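Local coordinates for CBS domain-containing predicted protein TM0935 (Thermotoga maritima, PDB 1O50), which is of uncharacterised function but, as a tandem pair of CBS domains, probably acts as a regulatory module that senses a small ligand such as an adenine nucleotide, at residues V106-M110 with M129-E134; T48-Y52 with I126-P130; K70-H75 with M90-K96; H67-V71 with E100-D104. All coordinates share one frame; numbering follows the deposited sequence.

Interaction 1. Residues V106-M110 with M129-E134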
loop_
_atom_site.group_PDB
_atom_site.type_symbol
_atom_site.label_atom_id
_atom_site.label_comp_id
_atom_site.label_asym_id
_atom_site.label_seq_id
_atom_site.Cartn_x
_atom_site.Cartn_y
_atom_site.Cartn_z
ATOM N N VAL A 106 11.194 -11.307 -1.240
ATOM C CA VAL A 106 11.557 -10.702 -2.510
ATOM C C VAL A 106 12.392 -9.468 -2.134
ATOM O O VAL A 106 11.942 -8.627 -1.358
ATOM C CB VAL A 106 10.310 -10.224 -3.261
ATOM C CG1 VAL A 106 10.703 -9.492 -4.566
ATOM C CG2 VAL A 106 9.387 -11.395 -3.542
ATOM N N TYR A 107 13.616 -9.377 -2.648
ATOM C CA TYR A 107 14.505 -8.312 -2.219
ATOM C C TYR A 107 15.326 -7.724 -3.376
ATOM O O TYR A 107 15.369 -8.292 -4.468
ATOM C CB TYR A 107 15.430 -8.858 -1.134
ATOM C CG TYR A 107 16.174 -10.091 -1.542
ATOM C CD1 TYR A 107 17.338 -10.005 -2.278
ATOM C CD2 TYR A 107 15.714 -11.361 -1.175
ATOM C CE1 TYR A 107 18.036 -11.152 -2.652
ATOM C CE2 TYR A 107 16.380 -12.506 -1.546
ATOM C CZ TYR A 107 17.547 -12.399 -2.280
ATOM O OH TYR A 107 18.226 -13.530 -2.641
ATOM N N VAL A 108 15.983 -6.594 -3.113
ATOM C CA VAL A 108 16.887 -5.987 -4.079
ATOM C C VAL A 108 18.302 -5.804 -3.494
ATOM O O VAL A 108 18.522 -6.038 -2.328
ATOM C CB VAL A 108 16.307 -4.675 -4.656
ATOM C CG1 VAL A 108 15.029 -4.976 -5.461
ATOM C CG2 VAL A 108 16.017 -3.634 -3.590
ATOM N N HIS A 109 19.252 -5.417 -4.333
ATOM C CA HIS A 109 20.580 -4.999 -3.884
ATOM C C HIS A 109 20.802 -3.547 -4.279
ATOM O O HIS A 109 20.067 -3.010 -5.063
ATOM C CB HIS A 109 21.673 -5.843 -4.529
ATOM C CG HIS A 109 21.524 -7.314 -4.308
ATOM N ND1 HIS A 109 21.758 -7.911 -3.087
ATOM C CD2 HIS A 109 21.212 -8.317 -5.161
ATOM C CE1 HIS A 109 21.595 -9.217 -3.197
ATOM N NE2 HIS A 109 21.247 -9.486 -4.441
ATOM N N MET A 110 21.860 -2.941 -3.763
ATOM C CA MET A 110 22.216 -1.548 -4.080
ATOM C C MET A 110 22.427 -1.294 -5.585
ATOM O O MET A 110 22.049 -0.233 -6.114
ATOM C CB MET A 110 23.464 -1.129 -3.275
ATOM C CG MET A 110 23.194 -0.893 -1.791
ATOM S SD MET A 110 22.012 0.409 -1.544
ATOM C CE MET A 110 21.574 0.214 0.234
ATOM N N MET A 129 10.354 -3.138 -0.128
ATOM C CA MET A 129 11.251 -4.255 -0.267
ATOM C C MET A 129 12.474 -3.896 0.485
ATOM O O MET A 129 12.852 -2.735 0.503
ATOM C CB MET A 129 11.675 -4.444 -1.718
ATOM C CG MET A 129 10.779 -5.277 -2.502
ATOM S SD MET A 129 11.334 -5.623 -4.186
ATOM C CE MET A 129 11.394 -4.040 -4.748
ATOM N N PRO A 130 13.167 -4.897 1.043
ATOM C CA PRO A 130 14.416 -4.639 1.740
ATOM C C PRO A 130 15.550 -4.662 0.741
ATOM O O PRO A 130 15.436 -5.301 -0.296
ATOM C CB PRO A 130 14.508 -5.830 2.694
ATOM C CG PRO A 130 13.905 -6.938 1.937
ATOM C CD PRO A 130 12.839 -6.338 1.065
ATOM N N VAL A 131 16.630 -3.954 1.060
ATOM C CA VAL A 131 17.854 -3.996 0.285
ATOM C C VAL A 131 18.831 -4.813 1.113
ATOM O O VAL A 131 19.053 -4.526 2.281
ATOM C CB VAL A 131 18.404 -2.573 0.016
ATOM C CG1 VAL A 131 19.620 -2.625 -0.861
ATOM C CG2 VAL A 131 17.281 -1.680 -0.594
ATOM N N VAL A 132 19.388 -5.851 0.513
ATOM C CA VAL A 132 20.183 -6.802 1.255
ATOM C C VAL A 132 21.591 -6.838 0.689
ATOM O O VAL A 132 21.818 -6.486 -0.470
ATOM C CB VAL A 132 19.566 -8.244 1.254
ATOM C CG1 VAL A 132 18.134 -8.232 1.775
ATOM C CG2 VAL A 132 19.633 -8.910 -0.137
ATOM N N ASP A 133 22.528 -7.265 1.524
ATOM C CA ASP A 133 23.894 -7.458 1.089
ATOM C C ASP A 133 23.999 -8.895 0.617
ATOM O O ASP A 133 22.981 -9.524 0.338
ATOM C CB ASP A 133 24.891 -7.089 2.197
ATOM C CG ASP A 133 24.778 -7.963 3.450
ATOM O OD1 ASP A 133 24.098 -9.015 3.438
ATOM O OD2 ASP A 133 25.371 -7.651 4.507
ATOM N N GLU A 134 25.209 -9.425 0.515
ATOM C CA GLU A 134 25.387 -10.717 -0.126
ATOM C C GLU A 134 25.281 -11.883 0.833
ATOM O O GLU A 134 25.468 -13.023 0.426
ATOM C CB GLU A 134 26.735 -10.786 -0.850
ATOM C CG GLU A 134 26.610 -11.468 -2.205
ATOM C CD GLU A 134 25.993 -10.556 -3.259
ATOM O OE1 GLU A 134 24.749 -10.526 -3.405
ATOM O OE2 GLU A 134 26.770 -9.862 -3.944
HETATM O O HOH W 1 23.372 -4.352 -1.508
#

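Interaction 2. Residues T48-Y52 with I126-P130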
loop_
_atom_site.group_PDB
_atom_site.type_symbol
_atom_site.label_atom_id
_atom_site.label_comp_id
_atom_site.label_asym_id
_atom_site.label_seq_id
_atom_site.Cartn_x
_atom_site.Cartn_y
_atom_site.Cartn_z
ATOM N N THR A 48 4.593 2.044 6.749
ATOM C CA THR A 48 5.141 0.731 6.572
ATOM C C THR A 48 4.210 -0.016 5.658
ATOM O O THR A 48 3.012 0.002 5.865
ATOM C CB THR A 48 5.190 0.018 7.906
ATOM O OG1 THR A 48 6.139 0.628 8.784
ATOM C CG2 THR A 48 5.705 -1.379 7.785
ATOM N N ARG A 49 4.766 -0.683 4.658
ATOM C CA ARG A 49 3.949 -1.394 3.673
ATOM C C ARG A 49 4.299 -2.866 3.599
ATOM O O ARG A 49 3.494 -3.684 3.095
ATOM C CB ARG A 49 4.006 -0.688 2.296
ATOM C CG ARG A 49 3.100 0.565 2.230
ATOM C CD ARG A 49 3.582 1.517 1.172
ATOM N NE ARG A 49 2.620 2.538 0.788
ATOM C CZ ARG A 49 2.499 3.726 1.324
ATOM N NH1 ARG A 49 3.235 4.090 2.373
ATOM N NH2 ARG A 49 1.620 4.570 0.797
ATOM N N THR A 50 5.477 -3.204 4.080
ATOM C CA THR A 50 5.928 -4.581 4.170
ATOM C C THR A 50 6.711 -4.764 5.491
ATOM O O THR A 50 7.643 -3.982 5.800
ATOM C CB THR A 50 6.811 -4.990 2.960
ATOM O OG1 THR A 50 6.147 -4.730 1.697
ATOM C CG2 THR A 50 7.023 -6.526 2.958
ATOM N N VAL A 51 6.303 -5.775 6.276
ATOM C CA VAL A 51 7.059 -6.265 7.417
ATOM C C VAL A 51 8.023 -7.393 7.039
ATOM O O VAL A 51 7.671 -8.300 6.299
ATOM C CB VAL A 51 6.100 -6.683 8.569
ATOM C CG1 VAL A 51 6.895 -7.261 9.722
ATOM C CG2 VAL A 51 5.290 -5.444 9.048
ATOM N N TYR A 52 9.222 -7.329 7.575
ATOM C CA TYR A 52 10.230 -8.356 7.349
ATOM C C TYR A 52 10.360 -9.209 8.603
ATOM O O TYR A 52 10.124 -8.738 9.716
ATOM C CB TYR A 52 11.598 -7.735 6.995
ATOM C CG TYR A 52 11.483 -6.639 5.945
ATOM C CD1 TYR A 52 10.803 -6.874 4.748
ATOM C CD2 TYR A 52 12.039 -5.369 6.137
ATOM C CE1 TYR A 52 10.667 -5.895 3.796
ATOM C CE2 TYR A 52 11.900 -4.371 5.154
ATOM C CZ TYR A 52 11.217 -4.655 3.999
ATOM O OH TYR A 52 11.073 -3.705 3.025
ATOM N N ILE A 126 3.704 -5.838 -4.200
ATOM C CA ILE A 126 4.193 -5.241 -2.962
ATOM C C ILE A 126 4.700 -3.803 -3.239
ATOM O O ILE A 126 5.003 -3.481 -4.369
ATOM C CB ILE A 126 5.335 -6.126 -2.359
ATOM C CG1 ILE A 126 6.529 -6.155 -3.292
ATOM C CG2 ILE A 126 4.848 -7.592 -2.072
ATOM C CD1 ILE A 126 7.619 -7.110 -2.909
ATOM N N GLN A 127 4.773 -2.957 -2.223
ATOM C CA GLN A 127 5.258 -1.585 -2.326
ATOM C C GLN A 127 6.433 -1.240 -1.385
ATOM O O GLN A 127 6.717 -0.055 -1.124
ATOM C CB GLN A 127 4.083 -0.624 -2.105
ATOM C CG GLN A 127 3.001 -0.825 -3.155
ATOM C CD GLN A 127 1.984 0.250 -3.211
ATOM O OE1 GLN A 127 2.322 1.401 -3.119
ATOM N NE2 GLN A 127 0.717 -0.117 -3.460
ATOM N N GLU A 128 7.119 -2.252 -0.855
ATOM C CA GLU A 128 8.276 -2.009 0.029
ATOM C C GLU A 128 9.055 -3.282 0.059
ATOM O O GLU A 128 8.491 -4.374 0.201
ATOM C CB GLU A 128 7.878 -1.644 1.446
ATOM C CG GLU A 128 9.027 -1.163 2.307
ATOM C CD GLU A 128 8.664 -0.837 3.737
ATOM O OE1 GLU A 128 7.500 -0.920 4.082
ATOM O OE2 GLU A 128 9.557 -0.460 4.539
ATOM N N MET A 129 10.354 -3.138 -0.128
ATOM C CA MET A 129 11.251 -4.255 -0.267
ATOM C C MET A 129 12.474 -3.896 0.485
ATOM O O MET A 129 12.852 -2.735 0.503
ATOM C CB MET A 129 11.675 -4.444 -1.718
ATOM C CG MET A 129 10.779 -5.277 -2.502
ATOM S SD MET A 129 11.334 -5.623 -4.186
ATOM C CE MET A 129 11.394 -4.040 -4.748
ATOM N N PRO A 130 13.167 -4.897 1.043
ATOM C CA PRO A 130 14.416 -4.639 1.740
ATOM C C PRO A 130 15.550 -4.662 0.741
ATOM O O PRO A 130 15.436 -5.301 -0.296
ATOM C CB PRO A 130 14.508 -5.830 2.694
ATOM C CG PRO A 130 13.905 -6.938 1.937
ATOM C CD PRO A 130 12.839 -6.338 1.065
HETATM O O HOH W 2 0.788 2.738 -1.204
HETATM O O HOH W 3 3.863 -4.336 0.192
HETATM O O HOH W 4 9.238 -2.111 6.747
#

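Interaction 3. Residues K70-H75 with M90-K96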
loop_
_atom_site.group_PDB
_atom_site.type_symbol
_atom_site.label_atom_id
_atom_site.label_comp_id
_atom_site.label_asym_id
_atom_site.label_seq_id
_atom_site.Cartn_x
_atom_site.Cartn_y
_atom_site.Cartn_z
ATOM N N LYS A 70 -5.472 -9.984 3.759
ATOM C CA LYS A 70 -6.090 -11.153 3.178
ATOM C C LYS A 70 -6.202 -12.292 4.222
ATOM O O LYS A 70 -7.240 -12.928 4.362
ATOM C CB LYS A 70 -5.336 -11.618 1.912
ATOM C CG LYS A 70 -5.586 -10.739 0.697
ATOM C CD LYS A 70 -4.699 -11.154 -0.464
ATOM C CE LYS A 70 -4.842 -10.208 -1.661
ATOM N NZ LYS A 70 -3.878 -10.579 -2.797
ATOM N N VAL A 71 -5.108 -12.529 4.928
ATOM C CA VAL A 71 -5.045 -13.502 6.014
ATOM C C VAL A 71 -6.152 -13.174 7.040
ATOM O O VAL A 71 -6.810 -14.069 7.575
ATOM C CB VAL A 71 -3.615 -13.452 6.657
ATOM C CG1 VAL A 71 -3.625 -14.018 8.049
ATOM C CG2 VAL A 71 -2.624 -14.176 5.772
ATOM N N SER A 72 -6.350 -11.879 7.294
ATOM C CA SER A 72 -7.286 -11.400 8.299
ATOM C C SER A 72 -8.714 -11.610 7.853
ATOM O O SER A 72 -9.493 -12.112 8.621
ATOM C CB SER A 72 -7.025 -9.940 8.679
ATOM O OG SER A 72 -5.683 -9.799 9.105
ATOM N N GLY A 73 -9.054 -11.285 6.607
ATOM C CA GLY A 73 -10.367 -11.536 6.071
ATOM C C GLY A 73 -10.797 -12.983 6.080
ATOM O O GLY A 73 -11.983 -13.278 6.249
ATOM N N PHE A 74 -9.867 -13.907 5.807
ATOM C CA PHE A 74 -10.144 -15.318 5.931
ATOM C C PHE A 74 -10.369 -15.729 7.401
ATOM O O PHE A 74 -11.331 -16.377 7.733
ATOM C CB PHE A 74 -9.030 -16.165 5.323
ATOM C CG PHE A 74 -9.287 -17.613 5.449
ATOM C CD1 PHE A 74 -10.297 -18.196 4.721
ATOM C CD2 PHE A 74 -8.559 -18.391 6.347
ATOM C CE1 PHE A 74 -10.587 -19.567 4.841
ATOM C CE2 PHE A 74 -8.821 -19.735 6.490
ATOM C CZ PHE A 74 -9.832 -20.345 5.729
ATOM N N HIS A 75 -9.460 -15.320 8.285
ATOM C CA HIS A 75 -9.535 -15.733 9.670
ATOM C C HIS A 75 -10.807 -15.231 10.359
ATOM O O HIS A 75 -11.431 -15.975 11.094
ATOM C CB HIS A 75 -8.323 -15.180 10.445
ATOM C CG HIS A 75 -8.280 -15.628 11.869
ATOM N ND1 HIS A 75 -7.963 -16.919 12.227
ATOM C CD2 HIS A 75 -8.510 -14.958 13.026
ATOM C CE1 HIS A 75 -7.990 -17.023 13.545
ATOM N NE2 HIS A 75 -8.333 -15.856 14.050
ATOM N N MET A 90 -5.806 -21.321 1.583
ATOM C CA MET A 90 -5.552 -20.677 2.876
ATOM C C MET A 90 -6.037 -21.524 4.044
ATOM O O MET A 90 -7.088 -22.168 3.991
ATOM C CB MET A 90 -6.059 -19.251 2.998
ATOM C CG MET A 90 -7.203 -18.807 2.116
ATOM S SD MET A 90 -7.031 -17.004 1.801
ATOM C CE MET A 90 -5.728 -16.343 3.171
ATOM N N LYS A 91 -5.210 -21.509 5.085
ATOM C CA LYS A 91 -5.270 -22.477 6.165
ATOM C C LYS A 91 -5.497 -21.726 7.467
ATOM O O LYS A 91 -5.390 -20.512 7.532
ATOM C CB LYS A 91 -3.978 -23.304 6.221
ATOM C CG LYS A 91 -3.693 -24.152 5.001
ATOM C CD LYS A 91 -4.766 -25.175 4.775
ATOM C CE LYS A 91 -4.246 -26.522 4.238
ATOM N NZ LYS A 91 -3.845 -27.487 5.346
ATOM N N ARG A 92 -5.805 -22.482 8.510
ATOM C CA ARG A 92 -6.247 -21.931 9.769
ATOM C C ARG A 92 -5.043 -21.441 10.563
ATOM O O ARG A 92 -4.016 -22.139 10.644
ATOM C CB ARG A 92 -7.002 -23.029 10.513
ATOM C CG ARG A 92 -7.438 -22.680 11.907
ATOM C CD ARG A 92 -8.170 -23.818 12.602
ATOM N NE ARG A 92 -8.580 -23.362 13.936
ATOM C CZ ARG A 92 -9.425 -24.006 14.725
ATOM N NH1 ARG A 92 -9.953 -25.164 14.359
ATOM N NH2 ARG A 92 -9.722 -23.488 15.898
ATOM N N LEU A 93 -5.175 -20.268 11.179
ATOM C CA LEU A 93 -4.165 -19.771 12.086
ATOM C C LEU A 93 -4.279 -20.513 13.423
ATOM O O LEU A 93 -5.379 -20.713 13.932
ATOM C CB LEU A 93 -4.317 -18.275 12.283
ATOM C CG LEU A 93 -4.135 -17.430 11.023
ATOM C CD1 LEU A 93 -4.428 -15.997 11.373
ATOM C CD2 LEU A 93 -2.721 -17.585 10.467
ATOM N N ILE A 94 -3.130 -20.921 13.966
ATOM C CA ILE A 94 -3.051 -21.618 15.253
ATOM C C ILE A 94 -2.230 -20.797 16.286
ATOM O O ILE A 94 -2.768 -20.337 17.299
ATOM C CB ILE A 94 -2.444 -23.045 15.024
ATOM C CG1 ILE A 94 -3.217 -23.802 13.925
ATOM C CG2 ILE A 94 -2.409 -23.857 16.301
ATOM C CD1 ILE A 94 -4.551 -24.362 14.351
ATOM N N ALA A 95 -0.941 -20.612 16.025
ATOM C CA ALA A 95 -0.063 -19.767 16.867
ATOM C C ALA A 95 -0.369 -18.268 16.700
ATOM O O ALA A 95 -0.172 -17.454 17.636
ATOM C CB ALA A 95 1.413 -20.075 16.541
ATOM N N LYS A 96 -0.946 -17.912 15.543
ATOM C CA LYS A 96 -1.131 -16.532 15.123
ATOM C C LYS A 96 0.180 -15.733 15.259
ATOM O O LYS A 96 0.292 -14.789 16.023
ATOM C CB LYS A 96 -2.304 -15.916 15.896
ATOM C CG LYS A 96 -3.643 -16.673 15.641
ATOM C CD LYS A 96 -4.500 -16.767 16.906
ATOM C CE LYS A 96 -5.658 -17.713 16.661
ATOM N NZ LYS A 96 -6.605 -17.794 17.828
HETATM O O HOH W 5 -7.345 -18.640 10.238
#

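Interaction 4. Residues H67-V71 with E100-D104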
loop_
_atom_site.group_PDB
_atom_site.type_symbol
_atom_site.label_atom_id
_atom_site.label_comp_id
_atom_site.label_asym_id
_atom_site.label_seq_id
_atom_site.Cartn_x
_atom_site.Cartn_y
_atom_site.Cartn_z
ATOM N N HIS A 67 -1.110 -8.819 2.201
ATOM C CA HIS A 67 -1.152 -10.240 2.565
ATOM C C HIS A 67 -1.795 -10.410 3.979
ATOM O O HIS A 67 -2.639 -11.264 4.159
ATOM C CB HIS A 67 0.224 -10.877 2.522
ATOM C CG HIS A 67 0.232 -12.335 2.888
ATOM N ND1 HIS A 67 -0.492 -13.291 2.200
ATOM C CD2 HIS A 67 0.939 -13.004 3.832
ATOM C CE1 HIS A 67 -0.238 -14.486 2.722
ATOM N NE2 HIS A 67 0.611 -14.331 3.732
ATOM N N LEU A 68 -1.433 -9.551 4.929
ATOM C CA LEU A 68 -1.982 -9.558 6.287
ATOM C C LEU A 68 -3.487 -9.262 6.283
ATOM O O LEU A 68 -4.267 -9.867 7.038
ATOM C CB LEU A 68 -1.240 -8.526 7.156
ATOM C CG LEU A 68 -1.563 -8.469 8.649
ATOM C CD1 LEU A 68 -1.577 -9.858 9.301
ATOM C CD2 LEU A 68 -0.573 -7.532 9.384
ATOM N N LEU A 69 -3.900 -8.370 5.385
ATOM C CA LEU A 69 -5.306 -8.026 5.219
ATOM C C LEU A 69 -6.063 -9.264 4.703
ATOM O O LEU A 69 -7.137 -9.590 5.199
ATOM C CB LEU A 69 -5.434 -6.849 4.246
ATOM C CG LEU A 69 -6.796 -6.185 4.128
ATOM C CD1 LEU A 69 -7.128 -5.471 5.459
ATOM C CD2 LEU A 69 -6.894 -5.214 2.934
ATOM N N LYS A 70 -5.472 -9.984 3.759
ATOM C CA LYS A 70 -6.090 -11.153 3.178
ATOM C C LYS A 70 -6.202 -12.292 4.222
ATOM O O LYS A 70 -7.240 -12.928 4.362
ATOM C CB LYS A 70 -5.336 -11.618 1.912
ATOM C CG LYS A 70 -5.586 -10.739 0.697
ATOM C CD LYS A 70 -4.699 -11.154 -0.464
ATOM C CE LYS A 70 -4.842 -10.208 -1.661
ATOM N NZ LYS A 70 -3.878 -10.579 -2.797
ATOM N N VAL A 71 -5.108 -12.529 4.928
ATOM C CA VAL A 71 -5.045 -13.502 6.014
ATOM C C VAL A 71 -6.152 -13.174 7.040
ATOM O O VAL A 71 -6.810 -14.069 7.575
ATOM C CB VAL A 71 -3.615 -13.452 6.657
ATOM C CG1 VAL A 71 -3.625 -14.018 8.049
ATOM C CG2 VAL A 71 -2.624 -14.176 5.772
ATOM N N GLU A 100 3.690 -18.265 10.528
ATOM C CA GLU A 100 2.530 -18.904 9.912
ATOM C C GLU A 100 2.065 -18.187 8.670
ATOM O O GLU A 100 1.405 -18.808 7.802
ATOM C CB GLU A 100 1.346 -18.909 10.890
ATOM C CG GLU A 100 1.465 -19.885 12.036
ATOM C CD GLU A 100 0.213 -19.987 12.918
ATOM O OE1 GLU A 100 -0.499 -18.963 13.169
ATOM O OE2 GLU A 100 0.006 -21.110 13.436
ATOM N N ILE A 101 2.299 -16.872 8.627
ATOM C CA ILE A 101 1.923 -16.037 7.473
ATOM C C ILE A 101 3.048 -15.478 6.554
ATOM O O ILE A 101 2.726 -14.928 5.508
ATOM C CB ILE A 101 0.988 -14.890 7.921
ATOM C CG1 ILE A 101 1.632 -13.933 8.896
ATOM C CG2 ILE A 101 -0.228 -15.492 8.560
ATOM C CD1 ILE A 101 0.857 -12.595 9.036
ATOM N N MET A 102 4.325 -15.603 6.921
ATOM C CA MET A 102 5.394 -14.976 6.152
ATOM C C MET A 102 5.510 -15.622 4.784
ATOM O O MET A 102 5.201 -16.779 4.635
ATOM C CB MET A 102 6.714 -15.022 6.904
ATOM C CG MET A 102 7.321 -16.370 7.154
ATOM S SD MET A 102 8.773 -16.194 8.198
ATOM C CE MET A 102 9.606 -17.708 7.817
ATOM N N LEU A 103 5.887 -14.841 3.775
ATOM C CA LEU A 103 6.107 -15.341 2.410
ATOM C C LEU A 103 7.584 -15.288 2.163
ATOM O O LEU A 103 8.326 -14.610 2.873
ATOM C CB LEU A 103 5.400 -14.435 1.392
ATOM C CG LEU A 103 3.892 -14.272 1.560
ATOM C CD1 LEU A 103 3.383 -13.020 0.819
ATOM C CD2 LEU A 103 3.151 -15.457 1.104
ATOM N N ASP A 104 8.029 -16.046 1.169
ATOM C CA ASP A 104 9.408 -16.038 0.776
ATOM C C ASP A 104 9.796 -14.630 0.417
ATOM O O ASP A 104 9.094 -13.986 -0.358
ATOM C CB ASP A 104 9.608 -16.920 -0.446
ATOM C CG ASP A 104 9.410 -18.382 -0.142
ATOM O OD1 ASP A 104 9.470 -18.768 1.053
ATOM O OD2 ASP A 104 9.197 -19.230 -1.044
#

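Interaction 1. Residues V106-M110 with M129-E134
With chi1 at -56°, CG of His109 stands anti to its own carbonyl carbon, and the imidazole comes back to the end of strand 129-132, where ND1 donates to Val132 O at 3.0 Å. The acceptor lies near the ring plane, though the donor stands above the carbonyl plane. A water that takes the Met110 N-H gives a second proton to this oxygen. Tyr107 turns differently: chi1 of 54° sets CG between its backbone N and carbonyl carbon, and CD1 comes within 3.3 Å of Val132 CG2. That methyl also reaches His109 CE1 (3.6 Å), so one branched valine serves two rings. Between them, Val108 N donates to Pro130 O (3.1 Å) and Val108 O accepts from Val132 N (3.0 Å), the pattern of a single parallel bridge. A proline is tolerated at 130 because this bridge asks for its carbonyl and not for an N-H, while its ring packs on Tyr107 CB. The methyls of Val108 part, CG1 meeting Met129 CE and CG2 meeting Val131 CG2. Helix 114-124 links the two segments in the chain and receives Val108 and Met129 on Leu120; Val131 rests on Val15 of helix 15-18, and Pro130 and Val132 on Leu59 of strand 58-64.

Interaction 2. Residues T48-Y52 with I126-P130
Strands 50-52 and 128-130 run 22° from parallel with their axes 7.1 Å apart, Thr50 and Glu128 lying closest at 5.4 Å between CA atoms. No backbone-to-backbone hydrogen bond joins them; side chains do the work. Glu128 has an extended chain, its CG trans to the backbone N (chi1 -170°), which carries the carboxylate across to the other strand. There OE1 accepts from two amides, Arg49 N at 2.8 Å, nearly along the C-O axis, and Thr50 N at 3.1 Å, from above the carboxylate plane. In return Thr50 OG1 donates to Glu128 O (2.8 Å), the two side chains sliding past each other in opposite directions. The strands belong to different CBS domains, so this buried contact close to the centre of the chain forms part of the interface of the CBS-pair (Bateman) fold. With an alanine in place of Glu128, the N-H groups of Arg49 and Thr50 would probably be left without their shared acceptor, and a gap would open beside Tyr52 OH. The Tyr52 ring receives Pro130 CB over one face in a CH-pi contact, 3.9 Å from CB to the ring centroid, proline being a compact apolar ring that can lie close over an aromatic face, while the tyrosine hydroxyl bonds Asp141. Waters bridge other polar groups of the two segments: one links Thr50 OG1 to Gln127 N, another lies in the guanidinium plane and joins Arg49 NE (2.7 Å) to Gln127 OE1. The far end of Arg49 bonds Val47 O and, in the second subunit, Pro46 O.

Interaction 3. Residues K70-H75 with M90-K96
Met90 lies across one face of the Phe74 ring, with CG 4.2 Å from the ring centroid and 16° off its normal. Phe74 carries its CG opposite the backbone N (chi1 180°), which sends the ring out from the helix to the loop. The two side chains run past each other in opposite directions, so that the bent end of Met90 returns along the helix side of the phenylalanine: CE touches Phe74 CB at 3.9 Å, and SD lies obliquely to the ring, 5.0 Å from its centroid, in a Met-aromatic contact. A flexible thioether is well suited to follow such a surface. If an alanine stood in place of Phe74, the Met90 side chain would probably lose the face it lies on and be set free to turn. One residue further along helix 65-77, the His75 ring is covered by Leu93, whose CD1 sits 4.1 Å from the ring centroid in a CH-pi contact. This methyl also meets Val71 CG1 one turn back, and so lies between that valine and the imidazole face. At the ring edge, in its plane, a water joins His75 ND1 (2.7 Å) to Leu93 N (2.9 Å). Lys96 crosses the imidazole at about a right angle, its CE 4.0 Å from His75 CE1. Between the two segments themselves the contact is thus dispersion and one bridging water; Glu156 of the second subunit adds a polar link, its carboxylate taking a salt bridge from Lys96 NZ and a hydrogen bond with His75 NE2.

Interaction 4. Residues H67-V71 with E100-D104
The His67 imidazole meets segment 100-104 in two ways, with a face and with an edge. Leu103 approaches from the opposite direction and lays its isopropyl end over one face, CD1 lying 3.9 Å from the ring centroid and 15° off the normal in a CH-pi contact; CD2 covers the rim near NE2, at 3.8 Å from that atom. The other face is backed by Val71 CG2 from the next turn of the same helix, so the flat ring is held between two branched aliphatic groups. At the edge, NE2 points to Ile101 O, 2.8 Å away and close to the ring plane, but the N-H...O angle of 124° makes this a weak hydrogen bond. A histidine suits the place because it offers a pi face for a methyl and a polar edge for a carbonyl. Ile101 turns its side chain to the helix as a fork: with chi1 at 63°, CG1 leads toward Leu68, and CD1 meets Leu68 CD1 at 3.7 Å, while the other branch, CG2, meets Val71 CG1 at 3.7 Å. Leu68 and Val71 are spaced by about one helical turn, and each meets one branch of Ile101. Leu68 and Ile101 also pack together on Ile35 of helix 35-44 and Ile63 of strand 58-64. The start of the second CBS sequence repeat thus lies against elements of the first, an exchange of N-terminal segments characteristic of the tandem CBS-pair fold.

Overall arrangement
Interactions 1 and 2 share strand 128-132 through Met129 and Pro130 and touch where Val106 CB meets Ile126 CD1; their centres are about 11 Å apart. Interactions 3 and 4 share helix 65-77, with centres about 8 Å apart, and Glu100 ties them further by accepting probable hydrogen bonds from Ile94 N and Ala95 N. Interaction 2 lies near the middle of the chain between these groups, about 12 Å from interaction 4, centre to centre, whereas interactions 1 and 3 are about 28 Å apart by the same measure. Interactions 2, 3 and 4 each reach the second subunit, but interaction 1 does not.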